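Tripartite terminase subunit 3 (Human herpesvirus 5, PDB 3N4P) forms part of the tripartite terminase motor that packages viral genomic DNA into empty capsids, with this C-terminal domain serving as its nuclease. Local coordinates at residues Val65-Ala70 with Val111-Cys116; His119-Val124 with Asp132-Ala137; Gln156-Gln159 with Leu163-Val166. All blocks are in the same frame, centred on the assembly; numbering follows the deposited sequence.

Contact 1. Residues Val65-Ala70 with Val111-Cys116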
loop_
_atom_site.group_PDB
_atom_site.type_symbol
_atom_site.label_atom_id
_atom_site.label_comp_id
_atom_site.label_asym_id
_atom_site.label_seq_id
_atom_site.Cartn_x
_atom_site.Cartn_y
_atom_site.Cartn_z
ATOM N N VAL B 65 -4.481 21.140 4.430
ATOM C CA VAL B 65 -3.097 21.201 4.893
ATOM C C VAL B 65 -2.901 21.973 6.221
ATOM O O VAL B 65 -3.599 22.916 6.501
ATOM C CB VAL B 65 -2.058 21.792 3.781
ATOM C CG1 VAL B 65 -2.601 21.936 2.341
ATOM C CG2 VAL B 65 -1.339 22.951 4.288
ATOM N N TYR B 66 -1.850 21.662 6.963
ATOM C CA TYR B 66 -1.578 22.395 8.178
ATOM C C TYR B 66 -0.109 22.627 8.256
ATOM O O TYR B 66 0.658 21.708 7.994
ATOM C CB TYR B 66 -1.893 21.457 9.345
ATOM C CG TYR B 66 -1.591 21.990 10.697
ATOM C CD1 TYR B 66 -2.538 22.759 11.388
ATOM C CD2 TYR B 66 -0.400 21.664 11.348
ATOM C CE1 TYR B 66 -2.291 23.221 12.706
ATOM C CE2 TYR B 66 -0.133 22.137 12.648
ATOM C CZ TYR B 66 -1.084 22.904 13.314
ATOM O OH TYR B 66 -0.840 23.351 14.589
ATOM N N LEU B 67 0.283 23.791 8.757
ATOM C CA LEU B 67 1.671 23.991 9.091
ATOM C C LEU B 67 1.806 24.844 10.319
ATOM O O LEU B 67 0.939 25.647 10.638
ATOM C CB LEU B 67 2.455 24.634 7.924
ATOM C CG LEU B 67 2.024 26.036 7.506
ATOM C CD1 LEU B 67 3.200 26.926 6.900
ATOM C CD2 LEU B 67 0.925 25.887 6.480
ATOM N N ASP B 68 2.932 24.674 10.991
ATOM C CA ASP B 68 3.257 25.436 12.196
ATOM C C ASP B 68 4.564 26.146 12.001
ATOM O O ASP B 68 5.617 25.600 12.345
ATOM C CB ASP B 68 3.375 24.490 13.412
ATOM C CG ASP B 68 3.831 25.221 14.693
ATOM O OD1 ASP B 68 4.018 26.467 14.693
ATOM O OD2 ASP B 68 3.996 24.539 15.719
ATOM N N PRO B 69 4.525 27.370 11.447
ATOM C CA PRO B 69 5.819 27.975 11.139
ATOM C C PRO B 69 6.613 28.191 12.419
ATOM O O PRO B 69 6.056 28.643 13.434
ATOM C CB PRO B 69 5.462 29.323 10.467
ATOM C CG PRO B 69 4.022 29.564 10.787
ATOM C CD PRO B 69 3.378 28.223 11.078
ATOM N N ALA B 70 7.904 27.872 12.356
ATOM C CA ALA B 70 8.762 27.836 13.531
ATOM C C ALA B 70 9.670 29.042 13.627
ATOM O O ALA B 70 10.416 29.330 12.690
ATOM C CB ALA B 70 9.607 26.582 13.496
ATOM N N VAL B 111 9.213 33.832 3.710
ATOM C CA VAL B 111 9.180 33.425 2.313
ATOM C C VAL B 111 9.672 31.974 2.099
ATOM O O VAL B 111 9.022 31.190 1.447
ATOM C CB VAL B 111 9.931 34.411 1.439
ATOM C CG1 VAL B 111 10.159 33.845 0.020
ATOM C CG2 VAL B 111 9.182 35.777 1.430
ATOM N N ALA B 112 10.815 31.616 2.662
ATOM C CA ALA B 112 11.263 30.237 2.593
ATOM C C ALA B 112 10.173 29.317 3.089
ATOM O O ALA B 112 9.846 28.349 2.415
ATOM C CB ALA B 112 12.519 30.044 3.394
ATOM N N ILE B 113 9.581 29.628 4.228
ATOM C CA ILE B 113 8.532 28.735 4.755
ATOM C C ILE B 113 7.323 28.574 3.853
ATOM O O ILE B 113 6.833 27.440 3.647
ATOM C CB ILE B 113 8.099 29.105 6.190
ATOM C CG1 ILE B 113 9.228 28.690 7.144
ATOM C CG2 ILE B 113 6.831 28.325 6.591
ATOM C CD1 ILE B 113 9.394 29.495 8.380
ATOM N N ALA B 114 6.814 29.688 3.359
ATOM C CA ALA B 114 5.624 29.717 2.531
ATOM C C ALA B 114 5.819 28.994 1.197
ATOM O O ALA B 114 4.916 28.221 0.801
ATOM C CB ALA B 114 5.182 31.154 2.261
ATOM N N GLU B 115 6.921 29.336 0.504
ATOM C CA GLU B 115 7.435 28.627 -0.690
ATOM C C GLU B 115 7.635 27.088 -0.535
ATOM O O GLU B 115 7.445 26.325 -1.482
ATOM C CB GLU B 115 8.775 29.154 -1.069
ATOM C CG GLU B 115 8.850 30.668 -1.474
ATOM C CD GLU B 115 8.016 31.018 -2.725
ATOM O OE1 GLU B 115 8.246 32.116 -3.299
ATOM O OE2 GLU B 115 7.143 30.197 -3.137
ATOM N N CYS B 116 8.079 26.622 0.622
ATOM C CA CYS B 116 8.263 25.207 0.719
ATOM C C CYS B 116 6.856 24.556 0.886
ATOM O O CYS B 116 6.565 23.427 0.364
ATOM C CB CYS B 116 9.191 24.902 1.862
ATOM S SG CYS B 116 8.830 23.332 2.628
#
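Ile113 meets Leu67 and Pro69 with a single methyl, CG2, the branch that takes most of the contact. With chi1 at -73°, CG2 stands opposite the backbone N of Ile113 and leaves the helix toward Leu67 and Pro69, while CG1, beside that N, carries CD1 onward to the Ala70 end of the segment. The nearest approach is Leu67 CD1 to Ile113 CG2 at 3.9 Å, the two side chains meeting at a slant. Leu67 reaches this methyl from an unfavoured rotamer: its CG is wedged between the backbone N and the carbonyl carbon (chi1 63°). Pro69 CB then lies 4.2 Å from Ile113 CG2, so the methyl is approached by both residues. The segments belong to strand 62-67 and helix 109-127 of the RNase H-like nuclease domain, in which the chain runs from this strand into Asp68, a ligand of the magnesium ion together with Glu139 and predicted to be catalytic. The CB of Asp68 points away from the helix, in contrast to those of its neighbours Leu67 and Pro69. Ile113 CD1 comes within 4.4 Å of the carbonyl oxygen Ala70 O, a loose van der Waals approach. Phe71 and Phe100 also touch Ile113, while Ile154 of helix 144-161 touches Leu67 and Ile150 touches Pro69.

Contact 2. Residues His119-Val124 with Asp132-Ala137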
loop_
_atom_site.group_PDB
_atom_site.type_symbol
_atom_site.label_atom_id
_atom_site.label_comp_id
_atom_site.label_asym_id
_atom_site.label_seq_id
_atom_site.Cartn_x
_atom_site.Cartn_y
_atom_site.Cartn_z
ATOM N N HIS B 119 5.232 24.885 -2.803
ATOM C CA HIS B 119 5.814 23.931 -3.724
ATOM C C HIS B 119 5.262 22.511 -3.469
ATOM O O HIS B 119 4.903 21.765 -4.411
ATOM C CB HIS B 119 7.315 23.974 -3.497
ATOM C CG HIS B 119 8.111 23.252 -4.515
ATOM N ND1 HIS B 119 7.622 22.950 -5.773
ATOM C CD2 HIS B 119 9.371 22.759 -4.471
ATOM C CE1 HIS B 119 8.558 22.314 -6.464
ATOM N NE2 HIS B 119 9.628 22.187 -5.698
ATOM N N MET B 120 5.121 22.114 -2.217
ATOM C CA MET B 120 4.546 20.783 -1.988
ATOM C C MET B 120 3.090 20.704 -2.508
ATOM O O MET B 120 2.716 19.717 -3.149
ATOM C CB MET B 120 4.545 20.443 -0.520
ATOM C CG MET B 120 3.610 19.184 -0.175
ATOM S SD MET B 120 3.131 19.185 1.550
ATOM C CE MET B 120 1.791 20.357 1.648
ATOM N N ILE B 121 2.270 21.695 -2.166
ATOM C CA ILE B 121 0.861 21.791 -2.598
ATOM C C ILE B 121 0.644 21.742 -4.130
ATOM O O ILE B 121 -0.236 21.004 -4.585
ATOM C CB ILE B 121 0.218 23.098 -2.037
ATOM C CG1 ILE B 121 -0.034 22.938 -0.521
ATOM C CG2 ILE B 121 -1.103 23.491 -2.800
ATOM C CD1 ILE B 121 0.000 24.429 0.142
ATOM N N ILE B 122 1.430 22.507 -4.876
ATOM C CA ILE B 122 1.409 22.509 -6.327
ATOM C C ILE B 122 1.760 21.126 -6.885
ATOM O O ILE B 122 1.073 20.647 -7.791
ATOM C CB ILE B 122 2.316 23.629 -6.869
ATOM C CG1 ILE B 122 1.791 25.013 -6.429
ATOM C CG2 ILE B 122 2.542 23.601 -8.463
ATOM C CD1 ILE B 122 3.055 26.043 -6.365
ATOM N N SER B 123 2.784 20.442 -6.347
ATOM C CA SER B 123 3.066 19.102 -6.860
ATOM C C SER B 123 1.910 18.149 -6.566
ATOM O O SER B 123 1.606 17.306 -7.389
ATOM C CB SER B 123 4.337 18.520 -6.261
ATOM O OG SER B 123 5.415 19.392 -6.608
ATOM N N VAL B 124 1.327 18.249 -5.375
ATOM C CA VAL B 124 0.240 17.398 -5.004
ATOM C C VAL B 124 -0.946 17.633 -5.928
ATOM O O VAL B 124 -1.556 16.648 -6.369
ATOM C CB VAL B 124 -0.211 17.618 -3.591
ATOM C CG1 VAL B 124 -1.603 16.858 -3.308
ATOM C CG2 VAL B 124 0.829 17.120 -2.601
ATOM N N ASP B 132 -10.061 19.634 -6.208
ATOM C CA ASP B 132 -10.573 20.901 -6.748
ATOM C C ASP B 132 -10.667 22.082 -5.779
ATOM O O ASP B 132 -11.074 23.179 -6.203
ATOM C CB ASP B 132 -11.902 20.705 -7.549
ATOM C CG ASP B 132 -13.178 20.461 -6.656
ATOM O OD1 ASP B 132 -13.114 20.175 -5.415
ATOM O OD2 ASP B 132 -14.295 20.548 -7.256
ATOM N N GLU B 133 -10.247 21.871 -4.525
ATOM C CA GLU B 133 -10.229 22.887 -3.453
ATOM C C GLU B 133 -9.083 22.676 -2.457
ATOM O O GLU B 133 -8.702 21.548 -2.198
ATOM C CB GLU B 133 -11.550 22.801 -2.703
ATOM C CG GLU B 133 -11.872 23.848 -1.616
ATOM C CD GLU B 133 -13.284 23.596 -1.026
ATOM O OE1 GLU B 133 -13.478 22.594 -0.246
ATOM O OE2 GLU B 133 -14.221 24.372 -1.359
ATOM N N LEU B 134 -8.560 23.761 -1.896
ATOM C CA LEU B 134 -7.566 23.736 -0.810
ATOM C C LEU B 134 -8.053 24.369 0.457
ATOM O O LEU B 134 -8.582 25.459 0.408
ATOM C CB LEU B 134 -6.390 24.607 -1.155
ATOM C CG LEU B 134 -5.221 23.971 -1.803
ATOM C CD1 LEU B 134 -4.337 25.181 -2.331
ATOM C CD2 LEU B 134 -4.529 23.024 -0.764
ATOM N N ARG B 135 -7.788 23.743 1.588
ATOM C CA ARG B 135 -8.141 24.296 2.864
ATOM C C ARG B 135 -6.946 24.228 3.735
ATOM O O ARG B 135 -6.436 23.139 4.005
ATOM C CB ARG B 135 -9.244 23.495 3.490
ATOM C CG ARG B 135 -10.576 23.896 2.982
ATOM C CD ARG B 135 -11.738 23.023 3.533
ATOM N NE ARG B 135 -12.914 23.455 2.801
ATOM C CZ ARG B 135 -14.018 24.006 3.331
ATOM N NH1 ARG B 135 -14.190 24.101 4.665
ATOM N NH2 ARG B 135 -14.982 24.425 2.504
ATOM N N ILE B 136 -6.510 25.389 4.206
ATOM C CA ILE B 136 -5.203 25.525 4.815
ATOM C C ILE B 136 -5.327 26.139 6.194
ATOM O O ILE B 136 -5.934 27.161 6.337
ATOM C CB ILE B 136 -4.294 26.435 3.916
ATOM C CG1 ILE B 136 -4.174 25.819 2.525
ATOM C CG2 ILE B 136 -2.884 26.661 4.530
ATOM C CD1 ILE B 136 -3.565 26.804 1.472
ATOM N N ALA B 137 -4.709 25.528 7.192
ATOM C CA ALA B 137 -4.576 26.147 8.501
ATOM C C ALA B 137 -3.133 26.485 8.822
ATOM O O ALA B 137 -2.266 25.613 8.752
ATOM C CB ALA B 137 -5.095 25.138 9.571
#
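Ile121 and Leu134 provide the main apolar contact between helix 109-127 and strand 133-138. Ile121 CG2 faces both ends of the leucine fork, at 3.7 Å from Leu134 CD1 and 4.0 Å from Leu134 CD2. The methyl is carried there by a chi1 of -73°, which sets CG2 across from the backbone N and leaves CG1 beside it. The other branch of the isoleucine ends nearer the next inward-facing strand residue, with Ile121 CD1 at 4.5 Å from Ile136 CD1. Val158 of helix 144-161 touches both Ile121 and Leu134, so two helices of this alpha/beta domain share the same patch of the sheet.

The salt bridge of the strand segment joins two residues that do not meet the helix segment. Arg135 NE donates to Glu133 OE1 over 3.2 Å; the N-H...O angle is 160°, but the oxygen is met from well above its carboxylate plane, 70° out of it. Glu133 OE1 is also hydrogen-bonded to Thr62 OG1, and OE2 forms a salt bridge with Arg165, which probably steadies the carboxylate. The chemistry is thus divided: helix and strand meet through hydrocarbon alone, without a directional bond, whereas charge pairing ties strand residues to one another.

Contact 3. Residues Gln156-Gln159 with Leu163-Val166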
loop_
_atom_site.group_PDB
_atom_site.type_symbol
_atom_site.label_atom_id
_atom_site.label_comp_id
_atom_site.label_asym_id
_atom_site.label_seq_id
_atom_site.Cartn_x
_atom_site.Cartn_y
_atom_site.Cartn_z
ATOM N N GLN B 156 -0.558 33.351 -2.469
ATOM C CA GLN B 156 0.213 33.896 -3.580
ATOM C C GLN B 156 0.950 32.907 -4.519
ATOM O O GLN B 156 0.749 32.974 -5.741
ATOM C CB GLN B 156 1.220 34.871 -3.019
ATOM C CG GLN B 156 0.736 36.228 -3.013
ATOM C CD GLN B 156 1.774 37.205 -2.448
ATOM O OE1 GLN B 156 1.518 37.871 -1.411
ATOM N NE2 GLN B 156 2.962 37.267 -3.089
ATOM N N SER B 157 1.824 32.034 -3.980
ATOM C CA SER B 157 2.517 31.038 -4.837
ATOM C C SER B 157 1.509 30.100 -5.463
ATOM O O SER B 157 1.551 29.853 -6.670
ATOM C CB SER B 157 3.583 30.171 -4.130
ATOM O OG SER B 157 4.480 30.953 -3.383
ATOM N N VAL B 158 0.572 29.627 -4.682
ATOM C CA VAL B 158 -0.384 28.655 -5.192
ATOM C C VAL B 158 -1.115 29.173 -6.416
ATOM O O VAL B 158 -1.000 28.579 -7.510
ATOM C CB VAL B 158 -1.341 28.143 -4.080
ATOM C CG1 VAL B 158 -2.437 27.279 -4.687
ATOM C CG2 VAL B 158 -0.550 27.366 -3.053
ATOM N N GLN B 159 -1.759 30.334 -6.235
ATOM C CA GLN B 159 -2.506 31.044 -7.282
ATOM C C GLN B 159 -1.730 31.524 -8.444
ATOM O O GLN B 159 -2.326 31.676 -9.491
ATOM C CB GLN B 159 -3.441 32.148 -6.720
ATOM C CG GLN B 159 -4.574 31.353 -5.879
ATOM C CD GLN B 159 -5.688 32.259 -5.397
ATOM O OE1 GLN B 159 -5.507 33.467 -5.299
ATOM N NE2 GLN B 159 -6.857 31.669 -5.109
ATOM N N LEU B 163 -4.975 27.383 -11.000
ATOM C CA LEU B 163 -6.311 27.907 -10.682
ATOM C C LEU B 163 -7.065 26.926 -9.786
ATOM O O LEU B 163 -7.462 25.856 -10.241
ATOM C CB LEU B 163 -7.125 28.072 -11.951
ATOM C CG LEU B 163 -8.441 28.858 -11.865
ATOM C CD1 LEU B 163 -8.180 30.362 -11.518
ATOM C CD2 LEU B 163 -9.233 28.738 -13.166
ATOM N N ILE B 164 -7.306 27.308 -8.541
ATOM C CA ILE B 164 -8.041 26.503 -7.616
ATOM C C ILE B 164 -8.594 27.419 -6.518
ATOM O O ILE B 164 -8.001 28.437 -6.251
ATOM C CB ILE B 164 -7.092 25.438 -6.994
ATOM C CG1 ILE B 164 -7.900 24.463 -6.130
ATOM C CG2 ILE B 164 -5.932 26.136 -6.223
ATOM C CD1 ILE B 164 -7.437 23.019 -6.189
ATOM N N ARG B 165 -9.671 27.046 -5.831
ATOM C CA ARG B 165 -10.138 27.875 -4.708
ATOM C C ARG B 165 -9.352 27.555 -3.493
ATOM O O ARG B 165 -9.181 26.373 -3.134
ATOM C CB ARG B 165 -11.634 27.734 -4.433
ATOM C CG ARG B 165 -12.176 26.449 -4.933
ATOM C CD ARG B 165 -13.646 26.501 -5.357
ATOM N NE ARG B 165 -14.502 27.411 -4.592
ATOM C CZ ARG B 165 -15.422 27.043 -3.705
ATOM N NH1 ARG B 165 -15.616 25.755 -3.417
ATOM N NH2 ARG B 165 -16.157 27.979 -3.104
ATOM N N VAL B 166 -8.882 28.609 -2.839
ATOM C CA VAL B 166 -8.076 28.500 -1.625
ATOM C C VAL B 166 -8.888 29.099 -0.479
ATOM O O VAL B 166 -9.496 30.166 -0.652
ATOM C CB VAL B 166 -6.802 29.331 -1.778
ATOM C CG1 VAL B 166 -5.713 28.719 -1.037
ATOM C CG2 VAL B 166 -6.394 29.373 -3.230
#
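The flat group that crosses this contact is the amide of Gln159, and its NE2 end has a neighbour on each side of the amide plane. Val166 CG2 stands obliquely off one side, whereas the carbonyl oxygen of Ile164 is displaced only slightly to the other. Gln159 NE2 lies 3.6 Å from Ile164 O, too far to count as a hydrogen bond. The separation of 3.0 Å between Gln159 NE2 and Val166 CG2 is shorter than a relaxed contact between such atoms, so the exact placing of the amide is doubtful. The longer approaches, Gln159 CD to Val166 CG2 at 3.7 Å and Gln159 CG to Val166 CG2 at 3.8 Å, are ordinary distances, from the amide carbon and from the last methylene. The glutamine chain starts with CG beside the backbone N (chi1 -67°) and continues extended (chi2 -173°), which carries the amide toward the strand although the CB itself does not point at it.

The second contact is purely apolar: Val158 CG1 meets Ile164 CG2 at 4.0 Å, with the side chains slanting across each other. Val158 also touches Ile121 of helix 109-127 and Leu134 of the neighbouring strand. Both segments belong to the beta-alpha-beta unit of strand 133-138, helix 144-161 and strand 165-172, here at the short connection from the helix to its second strand. Chemically, hydrocarbon contact on the inner side is joined by the NE2 end of an amide set obliquely against one valine methyl at the exposed margin, and no hydrogen bond across the segments fixes the amide's rotation.

Contacts 1 and 2 are buried and both use helix 109-127, one turn region facing the end of segment 65-70 that follows strand 62-67 and a later one facing strand 133-138; these strands are parallel neighbours, joined by backbone pairing such as Val65 with Arg135. Contact 3 is only partly buried and lies farther out, about 17 Å from the chain centre to its own centre, on helix 144-161 and strand 165-172. That strand runs parallel beside 133-138, so all three contacts reach one sheet. Methyl contacts dominate contacts 1 and 2, whereas contact 3 adds an exposed amide. Contact 1 alone holds a magnesium ligand; contact 3 is remote from the annotated sites.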